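PDB 1VHO: endoglucanase from Thermotoga maritima, which probably works as a metal-dependent aminopeptidase of the M42 family, using two divalent cations to release residues from the N-termini of peptides. Local coordinates for residues M12-S15 with N16-G19; S29-K32 with S33-P37; G207-G210 with A211-G214. One frame throughout, in Å; residues are numbered along the deposited sequence. Where two conformers were deposited one is given.

Interactions 1 and 2 follow one another along the chain on helices 7-16 and 25-35, their centres about 14 Å apart, and meet at Tyr-30. Its OH lies 2.6 Å from Glu-13 OE1, a probable hydrogen bond, while Leu-17 CD1 comes within 3.5 Å of Tyr-30 CG. Interaction 3, on helix 208-213, stands apart: its nearest atoms are about 15 Å from interaction 1 and about 12 Å from interaction 2. It lies closest to the predicted two-zinc site, with about 4 Å between the side chains of Ala-211 and Glu-205, against about 9 Å for Ser-15 and Asp-172 and about 10 Å for Ile-31 and His-67. The side chain of Cys-208 is about 2 Å from a bound cacodylate ion.

Interaction 1 (M12-S15 with N16-G19); sequences MELS and NLDG
Asn-16 N donates to Met-12 O at 2.9 Å, and one residue on Leu-17 N reaches Glu-13 O over a longer 3.3 Å; these are the last i to i+4 bonds of helix 7-16 within residues 12-19. The amide of Asn-16 folds back over the first of these carbonyls, for CG stands anti to its own carbonyl carbon (chi1 -69°) and approaches Met-12 O to 3.3 Å. Met-12 is present as selenomethionine. A water spans the neighbouring polar ends, donating to Ser-15 OG at 2.8 Å and, more loosely, to Asn-16 OD1 at 3.3 Å. Both side chains also bond outside the turn: Ser-15 OG to Lys-169 O, Asn-16 OD1 to Ala-159 N. Packing takes over on the flank where Leu-17 turns back along the helix. Its CG sits 3.2 Å from Glu-13 O, beside the carbonyl that its own N already engages, and its CD1 meets Leu-14 CD2 at 4.2 Å. Both leucines also pack against helix 25-35. Arg-174 of helix 171-187 bonds through NH1 to the carbonyls of Leu-14 and Leu-17, tying the closing turn to that helix. With psi swinging to 150° at Leu-17, the chain becomes extended: this is the C-terminal end of helix 7-16, with Leu-17 the first residue to abandon helical geometry as the chain enters the loop before helix 25-35.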
loop_
_atom_site.group_PDB
_atom_site.type_symbol
_atom_site.label_atom_id
_atom_site.label_comp_id
_atom_site.label_asym_id
_atom_site.label_seq_id
_atom_site.Cartn_x
_atom_site.Cartn_y
_atom_site.Cartn_z
HETATM N N MSE A 12 2.297 9.034 7.886
HETATM C CA MSE A 12 1.515 8.706 9.101
HETATM C C MSE A 12 0.024 8.828 8.874
HETATM O O MSE A 12 -0.788 7.932 9.255
HETATM C CB MSE A 12 1.986 9.635 10.247
HETATM C CG MSE A 12 3.350 9.192 10.780
HETATM SE SE MSE A 12 3.740 10.211 12.368
HETATM C CE MSE A 12 4.076 11.892 11.576
ATOM N N GLU A 13 -0.402 9.848 8.107
ATOM C CA GLU A 13 -1.831 10.028 7.863
ATOM C C GLU A 13 -2.355 8.881 6.982
ATOM O O GLU A 13 -3.447 8.388 7.275
ATOM C CB GLU A 13 -2.175 11.383 7.220
ATOM C CG GLU A 13 -1.860 12.537 8.164
ATOM C CD GLU A 13 -2.394 13.890 7.681
ATOM O OE1 GLU A 13 -2.834 14.096 6.548
ATOM O OE2 GLU A 13 -2.352 14.814 8.507
ATOM N N LEU A 14 -1.561 8.448 6.004
ATOM C CA LEU A 14 -2.011 7.359 5.099
ATOM C C LEU A 14 -2.093 6.049 5.876
ATOM O O LEU A 14 -3.036 5.298 5.726
ATOM C CB LEU A 14 -1.069 7.213 3.902
ATOM C CG LEU A 14 -1.213 8.302 2.796
ATOM C CD1 LEU A 14 -0.015 8.230 1.838
ATOM C CD2 LEU A 14 -2.522 8.065 2.066
ATOM N N SER A 15 -1.106 5.843 6.746
ATOM C CA SER A 15 -1.096 4.623 7.578
ATOM C C SER A 15 -2.294 4.573 8.527
ATOM O O SER A 15 -2.917 3.498 8.685
ATOM C CB SER A 15 0.218 4.658 8.372
ATOM O OG SER A 15 0.184 3.616 9.349
ATOM N N ASN A 16 -2.651 5.704 9.131
ATOM C CA ASN A 16 -3.756 5.719 10.103
ATOM C C ASN A 16 -5.131 5.524 9.492
ATOM O O ASN A 16 -6.023 5.060 10.226
ATOM C CB ASN A 16 -3.744 7.000 10.946
ATOM C CG ASN A 16 -2.563 7.038 11.903
ATOM O OD1 ASN A 16 -2.015 6.017 12.315
ATOM N ND2 ASN A 16 -2.161 8.249 12.303
ATOM N N LEU A 17 -5.386 5.968 8.262
ATOM C CA LEU A 17 -6.670 5.745 7.611
ATOM C C LEU A 17 -6.991 4.239 7.521
ATOM O O LEU A 17 -6.089 3.392 7.381
ATOM C CB LEU A 17 -6.583 6.255 6.163
ATOM C CG LEU A 17 -6.366 7.782 6.063
ATOM C CD1 LEU A 17 -5.918 8.076 4.621
ATOM C CD2 LEU A 17 -7.674 8.484 6.404
ATOM N N ASP A 18 -8.302 3.937 7.552
ATOM C CA ASP A 18 -8.725 2.551 7.445
ATOM C C ASP A 18 -9.352 2.250 6.095
ATOM O O ASP A 18 -10.422 2.792 5.749
ATOM C CB ASP A 18 -9.685 2.176 8.581
ATOM C CG ASP A 18 -9.084 2.293 9.969
ATOM O OD1 ASP A 18 -7.845 2.237 10.125
ATOM O OD2 ASP A 18 -9.844 2.474 10.971
ATOM N N GLY A 19 -8.717 1.325 5.359
ATOM C CA GLY A 19 -9.274 0.907 4.056
ATOM C C GLY A 19 -9.008 -0.573 3.829
ATOM O O GLY A 19 -8.137 -0.978 3.040
HETATM O O HOH W 1 -0.552 3.112 12.047
#

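Interaction 2 (S29-K32 with S33-P37); sequences SYIK and SVIEP
In one of its two conformers, Val-34 places CG2 over one face of the Tyr-30 ring, 4.0 Å from its centroid and 23° off the ring normal, a CH-pi contact displaced toward the rim, where CE1 is its closest ring atom. The ring swings out to the flank that Val-34 covers because its CG stands anti to the backbone N (chi1 176°), and the backbone beside it is held by Val-34 N bonding to Tyr-30 O at 3.0 Å. Next to this pair, Ile-31 and Ile-35 meet through their CG2 methyls, 4.1 Å apart. This is the inward side of helix 25-35, a helix of the alpha/beta domain: the two isoleucines, both buried, rest on helix 171-187 and on Leu-50 of strand 50-54, while Tyr-30 packs on helix 7-16 and bonds through OH to Glu-13. Replacing Tyr-30 by an alanine would probably leave Val-34 CG2 without the ring face it covers and Glu-13 OE1 without its hydroxyl partner. The outer flank is looser. Lys-32 runs straight to CE and then bends at chi4 (-54°), which brings NZ to 3.2 Å from Glu-36 OE2, a salt bridge spanning one turn (i to i+4) at the surface. The backbone below it is slacker as well: Glu-36 N to Lys-32 O is only a weak bond at 3.1 Å, although Glu-36 CG lies 3.2 Å from that same oxygen.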
loop_
_atom_site.group_PDB
_atom_site.type_symbol
_atom_site.label_atom_id
_atom_site.label_comp_id
_atom_site.label_asym_id
_atom_site.label_seq_id
_atom_site.Cartn_x
_atom_site.Cartn_y
_atom_site.Cartn_z
ATOM N N SER A 29 -10.715 8.608 -0.816
ATOM C CA SER A 29 -11.212 9.989 -0.680
ATOM C C SER A 29 -10.103 10.892 -0.192
ATOM O O SER A 29 -9.958 12.039 -0.642
ATOM C CB SER A 29 -12.374 10.047 0.354
ATOM O OG SER A 29 -12.745 11.412 0.482
ATOM N N TYR A 30 -9.282 10.381 0.756
ATOM C CA TYR A 30 -8.151 11.208 1.218
ATOM C C TYR A 30 -7.151 11.454 0.086
ATOM O O TYR A 30 -6.690 12.591 -0.106
ATOM C CB TYR A 30 -7.449 10.468 2.378
ATOM C CG TYR A 30 -6.194 11.128 2.916
ATOM C CD1 TYR A 30 -4.970 10.880 2.257
ATOM C CD2 TYR A 30 -6.188 11.990 3.966
ATOM C CE1 TYR A 30 -3.795 11.470 2.708
ATOM C CE2 TYR A 30 -5.017 12.586 4.444
ATOM C CZ TYR A 30 -3.822 12.309 3.783
ATOM O OH TYR A 30 -2.676 12.918 4.235
ATOM N N ILE A 31 -6.763 10.394 -0.633
ATOM C CA ILE A 31 -5.759 10.567 -1.709
ATOM C C ILE A 31 -6.315 11.494 -2.786
ATOM O O ILE A 31 -5.582 12.363 -3.249
ATOM C CB ILE A 31 -5.377 9.213 -2.332
ATOM C CG1 ILE A 31 -4.737 8.328 -1.242
ATOM C CG2 ILE A 31 -4.478 9.359 -3.551
ATOM C CD1 ILE A 31 -4.623 6.870 -1.685
ATOM N N LYS A 32 -7.591 11.335 -3.131
ATOM C CA LYS A 32 -8.198 12.229 -4.127
ATOM C C LYS A 32 -8.048 13.675 -3.722
ATOM O O LYS A 32 -7.645 14.559 -4.511
ATOM C CB LYS A 32 -9.658 11.851 -4.377
ATOM C CG LYS A 32 -10.375 12.761 -5.353
ATOM C CD LYS A 32 -11.808 12.289 -5.605
ATOM C CE LYS A 32 -12.484 13.209 -6.635
ATOM N NZ LYS A 32 -12.396 14.645 -6.209
ATOM N N SER A 33 -8.288 13.997 -2.446
ATOM C CA SER A 33 -8.148 15.373 -1.992
ATOM C C SER A 33 -6.731 15.895 -1.959
ATOM O O SER A 33 -6.531 17.131 -2.205
ATOM C CB SER A 33 -8.836 15.472 -0.621
ATOM O OG SER A 33 -8.940 16.786 -0.174
ATOM N N VAL A 34 -5.733 15.056 -1.614
ATOM C CA VAL A 34 -4.384 15.610 -1.561
ATOM C C VAL A 34 -3.821 15.719 -2.992
ATOM O O VAL A 34 -2.914 16.562 -3.162
ATOM C CB VAL A 34 -3.469 14.702 -0.707
ATOM C CG1 VAL A 34 -2.033 15.182 -0.682
ATOM C CG2 VAL A 34 -4.017 14.628 0.726
ATOM N N ILE A 35 -4.239 14.908 -3.933
ATOM C CA ILE A 35 -3.667 15.022 -5.284
ATOM C C ILE A 35 -4.369 16.023 -6.164
ATOM O O ILE A 35 -3.845 16.430 -7.223
ATOM C CB ILE A 35 -3.571 13.677 -6.030
ATOM C CG1 ILE A 35 -4.955 13.154 -6.433
ATOM C CG2 ILE A 35 -2.783 12.716 -5.160
ATOM C CD1 ILE A 35 -4.891 11.964 -7.393
ATOM N N GLU A 36 -5.564 16.453 -5.790
ATOM C CA GLU A 36 -6.329 17.427 -6.561
ATOM C C GLU A 36 -5.592 18.632 -7.088
ATOM O O GLU A 36 -5.743 19.032 -8.246
ATOM C CB GLU A 36 -7.481 17.998 -5.652
ATOM C CG GLU A 36 -8.731 17.244 -5.842
ATOM C CD GLU A 36 -9.990 17.976 -5.347
ATOM O OE1 GLU A 36 -9.887 18.844 -4.454
ATOM O OE2 GLU A 36 -11.025 17.555 -5.921
ATOM N N PRO A 37 -4.800 19.315 -6.290
ATOM C CA PRO A 37 -4.075 20.493 -6.751
ATOM C C PRO A 37 -2.957 20.180 -7.752
ATOM O O PRO A 37 -2.336 21.102 -8.304
ATOM C CB PRO A 37 -3.427 21.033 -5.496
ATOM C CG PRO A 37 -4.211 20.425 -4.353
ATOM C CD PRO A 37 -4.592 19.081 -4.846
#

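Interaction 3 (G207-G210 with A211-G214); sequences GCLG and ALTG
Gly-207 holds the N-cap of helix 208-213, a short helix whose first turn is closed where its O takes Ala-211 N at 2.9 Å. The helix follows strand 195-201 of the large mixed sheet and begins a few residues after Glu-204 and Glu-205, the predicted proton acceptor and a predicted zinc ligand of the M42 site. The run of i to i+4 bonds continues with Leu-212 N to Cys-208 O, an almost straight bond (176° at the hydrogen), and with Thr-213 N to Leu-209 O. It fades at the end, where Gly-214 N makes a weak bond to Gly-210 O and an i to i+3 bond to Ala-211 O, 3.1 Å away. Gly-210 N, at the start of the helix, is taken by Gln-290 OE1 of helix 289-293.

Among the apolar contacts, Leu-209 CD2 meets Leu-212 CD2 at 4.3 Å and Thr-213 CG2 at 4.1 Å, and Leu-209 also packs on helix 289-293. Ala-211 turns its methyl to Val-199 and Ser-201 of strand 195-201 and to Glu-205; Leu-212 covers Val-199 and Phe-65. The side chain of Cys-208 packs on Phe-65 too and is about 2 Å, nearest atoms, from a bound cacodylate ion, probably from the crystallisation liquor, near enough to suggest an arsenic-sulfur bond.

The side-chain hydrogen bond belongs to Thr-213. Its hydroxyl stands between the backbone N and the carbonyl carbon (chi1 54°), which turns it back along the helix. OG1 thus joins Thr-213 N as a second donor to Leu-209 O, reaching it at 3.0 Å from 35° out of the carbonyl plane.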
loop_
_atom_site.group_PDB
_atom_site.type_symbol
_atom_site.label_atom_id
_atom_site.label_comp_id
_atom_site.label_asym_id
_atom_site.label_seq_id
_atom_site.Cartn_x
_atom_site.Cartn_y
_atom_site.Cartn_z
ATOM N N GLY A 207 -6.479 -6.401 -12.133
ATOM C CA GLY A 207 -5.009 -6.289 -12.191
ATOM C C GLY A 207 -4.669 -4.803 -12.385
ATOM O O GLY A 207 -5.591 -3.993 -12.480
ATOM N N CYS A 208 -3.387 -4.473 -12.516
ATOM C CA CYS A 208 -2.993 -3.071 -12.682
ATOM C C CYS A 208 -3.569 -2.482 -13.949
ATOM O O CYS A 208 -4.137 -1.390 -13.922
ATOM C CB CYS A 208 -1.480 -2.893 -12.621
ATOM S SG CYS A 208 -0.614 -3.441 -11.158
ATOM N N LEU A 209 -3.517 -3.189 -15.079
ATOM C CA LEU A 209 -4.073 -2.647 -16.327
ATOM C C LEU A 209 -5.586 -2.505 -16.210
ATOM O O LEU A 209 -6.176 -1.522 -16.671
ATOM C CB LEU A 209 -3.753 -3.533 -17.528
ATOM C CG LEU A 209 -3.169 -2.947 -18.797
ATOM C CD1 LEU A 209 -3.486 -3.826 -20.014
ATOM C CD2 LEU A 209 -3.562 -1.509 -19.076
ATOM N N GLY A 210 -6.258 -3.506 -15.626
ATOM C CA GLY A 210 -7.704 -3.408 -15.453
ATOM C C GLY A 210 -8.081 -2.220 -14.590
ATOM O O GLY A 210 -9.079 -1.530 -14.824
ATOM N N ALA A 211 -7.263 -1.911 -13.552
ATOM C CA ALA A 211 -7.648 -0.735 -12.751
ATOM C C ALA A 211 -7.565 0.508 -13.619
ATOM O O ALA A 211 -8.430 1.375 -13.631
ATOM C CB ALA A 211 -6.726 -0.599 -11.536
ATOM N N LEU A 212 -6.427 0.678 -14.286
ATOM C CA LEU A 212 -6.241 1.857 -15.127
ATOM C C LEU A 212 -7.327 2.005 -16.191
ATOM O O LEU A 212 -7.877 3.097 -16.327
ATOM C CB LEU A 212 -4.866 1.769 -15.800
ATOM C CG LEU A 212 -4.598 2.753 -16.937
ATOM C CD1 LEU A 212 -4.649 4.186 -16.443
ATOM C CD2 LEU A 212 -3.221 2.449 -17.553
ATOM N N THR A 213 -7.687 0.915 -16.871
ATOM C CA THR A 213 -8.684 1.005 -17.943
ATOM C C THR A 213 -10.105 1.140 -17.450
ATOM O O THR A 213 -11.004 1.490 -18.223
ATOM C CB THR A 213 -8.580 -0.103 -18.990
ATOM O OG1 THR A 213 -8.602 -1.390 -18.380
ATOM C CG2 THR A 213 -7.261 0.023 -19.767
ATOM N N GLY A 214 -10.311 1.048 -16.128
ATOM C CA GLY A 214 -11.649 1.257 -15.567
ATOM C C GLY A 214 -11.939 2.750 -15.564
ATOM O O GLY A 214 -13.067 3.178 -15.291
#